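Local coordinates for protein CT_858 (Chlamydia trachomatis, PDB 3DOR) that acts as a secreted chlamydial protease, probably a serine-type endopeptidase, and is a dimer in its mature form, at residues L361-H366 / P473-D478; S345-Y350 / F440-I445. All coordinates share one frame; numbering follows the deposited sequence.

Interaction 1 of 2, residues L361-H366 / P473-D478; sequences LELPKH and PVVLKD
With its CG1 anti to the backbone N (chi1 173°), Val475 spreads its two methyls along the extended chain it faces, CG1 toward Leu361 and CG2 toward Leu363 and Pro364. One branched side chain of the helix thus serves three non-polar residues, a compact example of how a beta-branched residue packs against an extended chain. CG1 lies 3.9 Å from Leu361 CB, the two side chains crossing at about a right angle, and it also comes within 4.0 Å of the carbonyl oxygen Glu362 O. The other methyl touches two groups: Leu363 CD2 at 3.8 Å and the ring carbon Pro364 CD at 3.9 Å. Leu363 reaches it by a detour, since its CB points away from the helix and the far branch CD2 turns back. Leu361 has its CG beside the backbone N (chi1 -58°) and extends CD1 past Val475 to meet Leu476 CD2 at 4.1 Å. At the other end Pro364 CG rests more loosely on Val474 CG1, at 4.3 Å.

The side-chain interface is therefore wholly apolar, and the CA atoms of Leu363 and Val475 come as close as 6.2 Å. Polar ties lie at its border, where Asn479, just after the helix, accepts a hydrogen bond from Glu362 N through OD1 and gives one to Val475 O through ND2. Farther round the helix Lys477 forms a salt bridge with Glu531, while Asp478, one turn on from Val474, pairs with Arg519.

Helix 468-478 connects the adjacent parallel strands 457-461 and 483-486, so the contact lays strand 361-368 of a second sheet against the helix of a beta-alpha-beta crossover, within the ClpP/crotonase-like fold of the S41 peptidases.

Interaction 2 of 2, residues S345-Y350 / F440-I445; sequences SVLYLY and FGFEKI
A water molecule joins Tyr350 to Phe442: it accepts a hydrogen bond from Tyr350 OH at 2.7 Å and donates one to the backbone oxygen Phe442 O at 2.6 Å. The phenol and the carbonyl, two polar groups of buried residues, are thereby satisfied by one relay, and the tyrosine ring is fixed at its far end as well as at its root. Along the ring the contact is hydrocarbon. Tyr350 CD2 meets Phe442 CD2 at 3.5 Å, the centroids standing 5.9 Å apart with the planes inclined at 32°, an oblique pairing of two aromatic rings. On the other side of the ring, Tyr350 CD1 touches Ile445 CD1 at 4.0 Å, while Val346, one turn earlier in the helix, lays its CG1 over the rim of one face of the tyrosine ring.

A second aromatic contact forms closer to the start of the helix. Leu347 carries its CG beside the backbone N (chi1 -68°), and from there CD2 settles over the centre of the Phe440 ring, 3.8 Å from the centroid and 13° off the normal, a clear CH-pi contact. Its CG lies over the same face, 3.7 Å from Phe440 CE1. Val346 CB comes instead to the edge of that ring, so two neighbouring helix residues address the phenylalanine from different directions.

Beyond the pair, Leu415 and Val411 of helix 409-428 pack on Phe440 and Phe442 respectively, and Tyr405 adds another ring beside Phe442. Positions 346, 347 and 350, spaced i, i+1, i+4, share one side of the helix, here the first turns of helix 346-354 packed beneath an aromatic-rich loop that leads into strand 444-445, inside the peptidase S41 region.

Interactions 1 and 2 have centres about 10 Å apart and meet along one strand pair. Strands 361-368 and 444-445 are antiparallel neighbours, with probable backbone hydrogen bonds from Ile445 N to Leu361 O and from Leu363 N to Glu443 O. Leu363 belongs to both neighbourhoods, since its side chain also packs on Tyr350, Phe442 and Ile445. In chain order the segments run 345-350, 361-366, 440-445, 473-478, so the two contacts interleave and helix 346-354 leads directly to strand 361-368. Together they join two helices to one small sheet, making a continuous buried layer within the single S41 peptidase region of the protease.

Interaction 1 of 2, residues L361-H366 / P473-D478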
ATOM      1  N   LEU B 361      30.868 -13.187  -2.891  1.00 27.98           N
ATOM      2  CA  LEU B 361      30.499 -13.006  -4.290  1.00 29.02           C
ATOM      3  C   LEU B 361      30.191 -11.534  -4.577  1.00 29.52           C
ATOM      4  O   LEU B 361      29.310 -10.951  -3.955  1.00 28.41           O
ATOM      5  CB  LEU B 361      29.268 -13.860  -4.623  1.00 26.39           C
ATOM      6  CG  LEU B 361      29.374 -15.372  -4.382  1.00 27.31           C
ATOM      7  CD1 LEU B 361      28.030 -16.035  -4.648  1.00 24.70           C
ATOM      8  CD2 LEU B 361      30.452 -15.956  -5.276  1.00 24.27           C
ATOM      9  N   GLU B 362      30.923 -10.941  -5.514  1.00 30.44           N
ATOM     10  CA  GLU B 362      30.706  -9.546  -5.887  1.00 32.23           C
ATOM     11  C   GLU B 362      29.298  -9.395  -6.444  1.00 30.24           C
ATOM     12  O   GLU B 362      28.834 -10.251  -7.185  1.00 29.27           O
ATOM     13  CB  GLU B 362      31.717  -9.115  -6.954  1.00 35.17           C
ATOM     14  CG  GLU B 362      32.931  -8.388  -6.413  1.00 45.61           C
ATOM     15  CD  GLU B 362      32.572  -7.044  -5.806  1.00 48.71           C
ATOM     16  OE1 GLU B 362      31.929  -6.235  -6.508  1.00 52.58           O
ATOM     17  OE2 GLU B 362      32.933  -6.798  -4.634  1.00 50.60           O
ATOM     18  N   LEU B 363      28.623  -8.309  -6.086  1.00 28.97           N
ATOM     19  CA  LEU B 363      27.271  -8.071  -6.563  1.00 26.97           C
ATOM     20  C   LEU B 363      27.204  -6.903  -7.525  1.00 27.91           C
ATOM     21  O   LEU B 363      27.946  -5.934  -7.388  1.00 31.66           O
ATOM     22  CB  LEU B 363      26.335  -7.770  -5.386  1.00 24.50           C
ATOM     23  CG  LEU B 363      25.980  -8.925  -4.442  1.00 24.40           C
ATOM     24  CD1 LEU B 363      25.449  -8.393  -3.111  1.00 22.95           C
ATOM     25  CD2 LEU B 363      24.942  -9.804  -5.128  1.00 19.55           C
ATOM     26  N   PRO B 364      26.326  -6.989  -8.532  1.00 27.51           N
ATOM     27  CA  PRO B 364      26.204  -5.878  -9.474  1.00 27.72           C
ATOM     28  C   PRO B 364      25.515  -4.734  -8.713  1.00 28.90           C
ATOM     29  O   PRO B 364      24.697  -4.981  -7.822  1.00 28.84           O
ATOM     30  CB  PRO B 364      25.326  -6.458 -10.581  1.00 27.42           C
ATOM     31  CG  PRO B 364      24.535  -7.518  -9.885  1.00 28.07           C
ATOM     32  CD  PRO B 364      25.548  -8.154  -8.985  1.00 26.90           C
ATOM     33  N   LYS B 365      25.844  -3.496  -9.067  1.00 26.23           N
ATOM     34  CA  LYS B 365      25.271  -2.330  -8.404  1.00 26.85           C
ATOM     35  C   LYS B 365      24.119  -1.770  -9.214  1.00 26.28           C
ATOM     36  O   LYS B 365      23.910  -2.175 -10.350  1.00 25.60           O
ATOM     37  CB  LYS B 365      26.345  -1.253  -8.212  1.00 26.21           C
ATOM     38  CG  LYS B 365      27.461  -1.676  -7.271  1.00 29.23           C
ATOM     39  CD  LYS B 365      28.485  -0.561  -7.102  1.00 33.83           C
ATOM     40  CE  LYS B 365      29.590  -0.968  -6.128  1.00 36.16           C
ATOM     41  NZ  LYS B 365      30.373  -2.129  -6.637  1.00 37.51           N
ATOM     42  N   HIS B 366      23.379  -0.834  -8.630  1.00 25.24           N
ATOM     43  CA  HIS B 366      22.232  -0.245  -9.316  1.00 28.10           C
ATOM     44  C   HIS B 366      22.283   1.277  -9.494  1.00 27.82           C
ATOM     45  O   HIS B 366      22.643   2.000  -8.566  1.00 27.78           O
ATOM     46  CB  HIS B 366      20.949  -0.598  -8.564  1.00 26.82           C
ATOM     47  CG  HIS B 366      20.508  -2.017  -8.742  1.00 29.65           C
ATOM     48  ND1 HIS B 366      19.278  -2.351  -9.274  1.00 27.85           N
ATOM     49  CD2 HIS B 366      21.117  -3.188  -8.443  1.00 28.83           C
ATOM     50  CE1 HIS B 366      19.152  -3.664  -9.292  1.00 30.30           C
ATOM     51  NE2 HIS B 366      20.255  -4.198  -8.794  1.00 30.21           N
ATOM     52  N   PRO B 473      21.763 -16.056 -11.785  1.00 23.96           N
ATOM     53  CA  PRO B 473      22.854 -16.557 -12.631  1.00 22.87           C
ATOM     54  C   PRO B 473      23.962 -15.543 -12.917  1.00 23.02           C
ATOM     55  O   PRO B 473      25.127 -15.919 -13.050  1.00 23.25           O
ATOM     56  CB  PRO B 473      22.130 -17.008 -13.899  1.00 20.26           C
ATOM     57  CG  PRO B 473      20.979 -16.061 -13.980  1.00 22.77           C
ATOM     58  CD  PRO B 473      20.496 -16.018 -12.538  1.00 24.13           C
ATOM     59  N   VAL B 474      23.617 -14.262 -12.993  1.00 22.22           N
ATOM     60  CA  VAL B 474      24.637 -13.260 -13.283  1.00 23.63           C
ATOM     61  C   VAL B 474      25.683 -13.183 -12.168  1.00 24.28           C
ATOM     62  O   VAL B 474      26.881 -13.056 -12.439  1.00 24.15           O
ATOM     63  CB  VAL B 474      24.008 -11.843 -13.566  1.00 25.22           C
ATOM     64  CG1 VAL B 474      23.816 -11.040 -12.278  1.00 22.26           C
ATOM     65  CG2 VAL B 474      24.893 -11.091 -14.544  1.00 24.84           C
ATOM     66  N   VAL B 475      25.240 -13.291 -10.918  1.00 24.99           N
ATOM     67  CA  VAL B 475      26.159 -13.250  -9.780  1.00 22.32           C
ATOM     68  C   VAL B 475      27.069 -14.476  -9.804  1.00 22.47           C
ATOM     69  O   VAL B 475      28.283 -14.369  -9.620  1.00 21.94           O
ATOM     70  CB  VAL B 475      25.395 -13.229  -8.427  1.00 22.74           C
ATOM     71  CG1 VAL B 475      26.384 -13.359  -7.270  1.00 20.83           C
ATOM     72  CG2 VAL B 475      24.606 -11.919  -8.286  1.00 22.01           C
ATOM     73  N   LEU B 476      26.477 -15.641 -10.031  1.00 21.68           N
ATOM     74  CA  LEU B 476      27.237 -16.887 -10.084  1.00 20.85           C
ATOM     75  C   LEU B 476      28.164 -16.949 -11.305  1.00 22.72           C
ATOM     76  O   LEU B 476      29.254 -17.540 -11.244  1.00 21.41           O
ATOM     77  CB  LEU B 476      26.273 -18.082 -10.084  1.00 18.27           C
ATOM     78  CG  LEU B 476      25.436 -18.212  -8.795  1.00 21.67           C
ATOM     79  CD1 LEU B 476      24.445 -19.389  -8.865  1.00 18.33           C
ATOM     80  CD2 LEU B 476      26.391 -18.387  -7.631  1.00 19.88           C
ATOM     81  N   LYS B 477      27.731 -16.350 -12.412  1.00 23.18           N
ATOM     82  CA  LYS B 477      28.543 -16.350 -13.627  1.00 23.96           C
ATOM     83  C   LYS B 477      29.707 -15.374 -13.508  1.00 25.26           C
ATOM     84  O   LYS B 477      30.857 -15.755 -13.716  1.00 26.73           O
ATOM     85  CB  LYS B 477      27.696 -15.975 -14.843  1.00 21.40           C
ATOM     86  CG  LYS B 477      28.401 -16.171 -16.191  1.00 21.27           C
ATOM     87  CD  LYS B 477      27.395 -16.035 -17.338  1.00 22.02           C
ATOM     88  CE  LYS B 477      27.938 -16.592 -18.656  1.00 22.35           C
ATOM     89  NZ  LYS B 477      29.115 -15.836 -19.182  1.00 22.47           N
ATOM     90  N   ASP B 478      29.410 -14.123 -13.156  1.00 24.49           N
ATOM     91  CA  ASP B 478      30.447 -13.098 -13.044  1.00 25.38           C
ATOM     92  C   ASP B 478      31.469 -13.324 -11.926  1.00 25.53           C
ATOM     93  O   ASP B 478      32.529 -12.703 -11.920  1.00 22.97           O
ATOM     94  CB  ASP B 478      29.800 -11.703 -12.927  1.00 24.42           C
ATOM     95  CG  ASP B 478      29.072 -11.288 -14.207  1.00 25.93           C
ATOM     96  OD1 ASP B 478      29.109 -12.057 -15.190  1.00 25.79           O
ATOM     97  OD2 ASP B 478      28.463 -10.198 -14.247  1.00 28.67           O
TER

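Interaction 2 of 2, residues S345-Y350 / F440-I445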
ATOM      1  N   SER B 345      12.066 -11.204  -4.210  1.00 27.16           N
ATOM      2  CA  SER B 345      12.756 -10.450  -3.170  1.00 26.84           C
ATOM      3  C   SER B 345      14.272 -10.549  -3.247  1.00 27.70           C
ATOM      4  O   SER B 345      14.841 -11.645  -3.208  1.00 28.99           O
ATOM      5  CB  SER B 345      12.276 -10.917  -1.784  1.00 26.98           C
ATOM      6  OG  SER B 345      12.986 -10.262  -0.741  1.00 26.21           O
ATOM      7  N   VAL B 346      14.922  -9.390  -3.335  1.00 26.16           N
ATOM      8  CA  VAL B 346      16.370  -9.306  -3.417  1.00 27.81           C
ATOM      9  C   VAL B 346      17.072  -9.890  -2.176  1.00 27.01           C
ATOM     10  O   VAL B 346      18.083 -10.595  -2.290  1.00 24.61           O
ATOM     11  CB  VAL B 346      16.825  -7.829  -3.593  1.00 28.85           C
ATOM     12  CG1 VAL B 346      18.334  -7.770  -3.757  1.00 30.66           C
ATOM     13  CG2 VAL B 346      16.152  -7.208  -4.815  1.00 31.94           C
ATOM     14  N   LEU B 347      16.549  -9.591  -0.993  1.00 26.00           N
ATOM     15  CA  LEU B 347      17.168 -10.087   0.233  1.00 25.27           C
ATOM     16  C   LEU B 347      17.093 -11.613   0.310  1.00 24.16           C
ATOM     17  O   LEU B 347      18.033 -12.264   0.774  1.00 23.54           O
ATOM     18  CB  LEU B 347      16.509  -9.449   1.463  1.00 25.26           C
ATOM     19  CG  LEU B 347      16.741  -7.936   1.657  1.00 27.35           C
ATOM     20  CD1 LEU B 347      15.791  -7.416   2.730  1.00 24.48           C
ATOM     21  CD2 LEU B 347      18.199  -7.658   2.037  1.00 23.81           C
ATOM     22  N   TYR B 348      15.981 -12.177  -0.150  1.00 21.51           N
ATOM     23  CA  TYR B 348      15.802 -13.628  -0.148  1.00 21.85           C
ATOM     24  C   TYR B 348      16.760 -14.253  -1.165  1.00 22.49           C
ATOM     25  O   TYR B 348      17.371 -15.292  -0.912  1.00 21.55           O
ATOM     26  CB  TYR B 348      14.363 -13.976  -0.501  1.00 22.72           C
ATOM     27  CG  TYR B 348      14.107 -15.462  -0.660  1.00 24.91           C
ATOM     28  CD1 TYR B 348      14.187 -16.328   0.436  1.00 22.90           C
ATOM     29  CD2 TYR B 348      13.746 -15.993  -1.900  1.00 22.36           C
ATOM     30  CE1 TYR B 348      13.903 -17.690   0.301  1.00 24.62           C
ATOM     31  CE2 TYR B 348      13.459 -17.350  -2.050  1.00 24.47           C
ATOM     32  CZ  TYR B 348      13.534 -18.193  -0.945  1.00 24.67           C
ATOM     33  OH  TYR B 348      13.206 -19.521  -1.076  1.00 22.87           O
ATOM     34  N   LEU B 349      16.875 -13.607  -2.323  1.00 24.69           N
ATOM     35  CA  LEU B 349      17.783 -14.045  -3.375  1.00 23.00           C
ATOM     36  C   LEU B 349      19.187 -14.079  -2.769  1.00 23.94           C
ATOM     37  O   LEU B 349      19.939 -15.032  -2.975  1.00 23.14           O
ATOM     38  CB  LEU B 349      17.733 -13.053  -4.551  1.00 25.13           C
ATOM     39  CG  LEU B 349      18.747 -13.071  -5.718  1.00 26.81           C
ATOM     40  CD1 LEU B 349      20.037 -12.508  -5.250  1.00 30.96           C
ATOM     41  CD2 LEU B 349      18.957 -14.477  -6.266  1.00 23.81           C
ATOM     42  N   TYR B 350      19.526 -13.041  -2.005  1.00 21.69           N
ATOM     43  CA  TYR B 350      20.842 -12.950  -1.369  1.00 20.70           C
ATOM     44  C   TYR B 350      21.062 -14.054  -0.340  1.00 21.19           C
ATOM     45  O   TYR B 350      22.169 -14.558  -0.199  1.00 22.11           O
ATOM     46  CB  TYR B 350      21.027 -11.577  -0.696  1.00 20.56           C
ATOM     47  CG  TYR B 350      21.267 -10.425  -1.656  1.00 20.91           C
ATOM     48  CD1 TYR B 350      21.244 -10.620  -3.041  1.00 23.34           C
ATOM     49  CD2 TYR B 350      21.521  -9.138  -1.180  1.00 21.63           C
ATOM     50  CE1 TYR B 350      21.465  -9.562  -3.929  1.00 23.73           C
ATOM     51  CE2 TYR B 350      21.743  -8.078  -2.053  1.00 23.26           C
ATOM     52  CZ  TYR B 350      21.713  -8.296  -3.426  1.00 23.00           C
ATOM     53  OH  TYR B 350      21.920  -7.244  -4.283  1.00 24.01           O
ATOM     54  N   PHE B 440      20.663  -2.039  -0.780  1.00 25.46           N
ATOM     55  CA  PHE B 440      20.888  -2.223   0.653  1.00 24.65           C
ATOM     56  C   PHE B 440      22.350  -1.999   1.016  1.00 25.93           C
ATOM     57  O   PHE B 440      22.767  -2.276   2.140  1.00 26.55           O
ATOM     58  CB  PHE B 440      20.466  -3.628   1.103  1.00 23.49           C
ATOM     59  CG  PHE B 440      19.005  -3.928   0.880  1.00 24.20           C
ATOM     60  CD1 PHE B 440      18.597  -4.693  -0.205  1.00 24.02           C
ATOM     61  CD2 PHE B 440      18.043  -3.432   1.749  1.00 24.20           C
ATOM     62  CE1 PHE B 440      17.253  -4.960  -0.425  1.00 22.94           C
ATOM     63  CE2 PHE B 440      16.690  -3.690   1.540  1.00 23.72           C
ATOM     64  CZ  PHE B 440      16.296  -4.457   0.449  1.00 26.48           C
ATOM     65  N   GLY B 441      23.125  -1.498   0.059  1.00 25.07           N
ATOM     66  CA  GLY B 441      24.534  -1.256   0.308  1.00 25.74           C
ATOM     67  C   GLY B 441      25.421  -2.493   0.263  1.00 26.62           C
ATOM     68  O   GLY B 441      26.630  -2.372   0.412  1.00 25.81           O
ATOM     69  N   PHE B 442      24.838  -3.676   0.060  1.00 26.25           N
ATOM     70  CA  PHE B 442      25.615  -4.921   0.003  1.00 27.04           C
ATOM     71  C   PHE B 442      26.536  -4.977  -1.218  1.00 27.25           C
ATOM     72  O   PHE B 442      26.091  -5.207  -2.350  1.00 27.05           O
ATOM     73  CB  PHE B 442      24.690  -6.146  -0.030  1.00 26.83           C
ATOM     74  CG  PHE B 442      23.878  -6.345   1.226  1.00 30.57           C
ATOM     75  CD1 PHE B 442      23.689  -5.303   2.128  1.00 27.18           C
ATOM     76  CD2 PHE B 442      23.252  -7.567   1.474  1.00 29.37           C
ATOM     77  CE1 PHE B 442      22.887  -5.469   3.260  1.00 31.48           C
ATOM     78  CE2 PHE B 442      22.446  -7.744   2.602  1.00 33.29           C
ATOM     79  CZ  PHE B 442      22.261  -6.692   3.499  1.00 30.92           C
ATOM     80  N   GLU B 443      27.826  -4.775  -0.984  1.00 28.12           N
ATOM     81  CA  GLU B 443      28.807  -4.810  -2.054  1.00 28.24           C
ATOM     82  C   GLU B 443      29.001  -6.238  -2.518  1.00 29.11           C
ATOM     83  O   GLU B 443      29.281  -6.506  -3.691  1.00 26.57           O
ATOM     84  CB  GLU B 443      30.133  -4.264  -1.553  1.00 31.33           C
ATOM     85  CG  GLU B 443      30.030  -2.829  -1.110  1.00 40.94           C
ATOM     86  CD  GLU B 443      31.036  -1.950  -1.808  1.00 45.84           C
ATOM     87  OE1 GLU B 443      32.246  -2.133  -1.552  1.00 48.28           O
ATOM     88  OE2 GLU B 443      30.614  -1.087  -2.613  1.00 49.40           O
ATOM     89  N   LYS B 444      28.853  -7.167  -1.587  1.00 27.95           N
ATOM     90  CA  LYS B 444      29.034  -8.558  -1.936  1.00 30.68           C
ATOM     91  C   LYS B 444      28.270  -9.463  -1.007  1.00 29.95           C
ATOM     92  O   LYS B 444      27.878  -9.071   0.092  1.00 29.08           O
ATOM     93  CB  LYS B 444      30.524  -8.922  -1.903  1.00 33.69           C
ATOM     94  CG  LYS B 444      31.201  -8.644  -0.572  1.00 37.25           C
ATOM     95  CD  LYS B 444      32.708  -8.890  -0.637  1.00 39.64           C
ATOM     96  CE  LYS B 444      33.398  -7.927  -1.583  1.00 41.30           C
ATOM     97  NZ  LYS B 444      34.889  -8.020  -1.499  1.00 41.67           N
ATOM     98  N   ILE B 445      28.030 -10.671  -1.489  1.00 28.53           N
ATOM     99  CA  ILE B 445      27.358 -11.675  -0.706  1.00 29.69           C
ATOM    100  C   ILE B 445      28.431 -12.356   0.111  1.00 30.38           C
ATOM    101  O   ILE B 445      29.479 -12.736  -0.411  1.00 31.30           O
ATOM    102  CB  ILE B 445      26.654 -12.704  -1.605  1.00 30.87           C
ATOM    103  CG1 ILE B 445      25.239 -12.205  -1.908  1.00 31.53           C
ATOM    104  CG2 ILE B 445      26.625 -14.059  -0.923  1.00 27.83           C
ATOM    105  CD1 ILE B 445      24.786 -12.495  -3.281  1.00 36.45           C
TER
HETATM  106  O   HOH W   1      23.642  -5.391  -3.210  1.00 26.52           O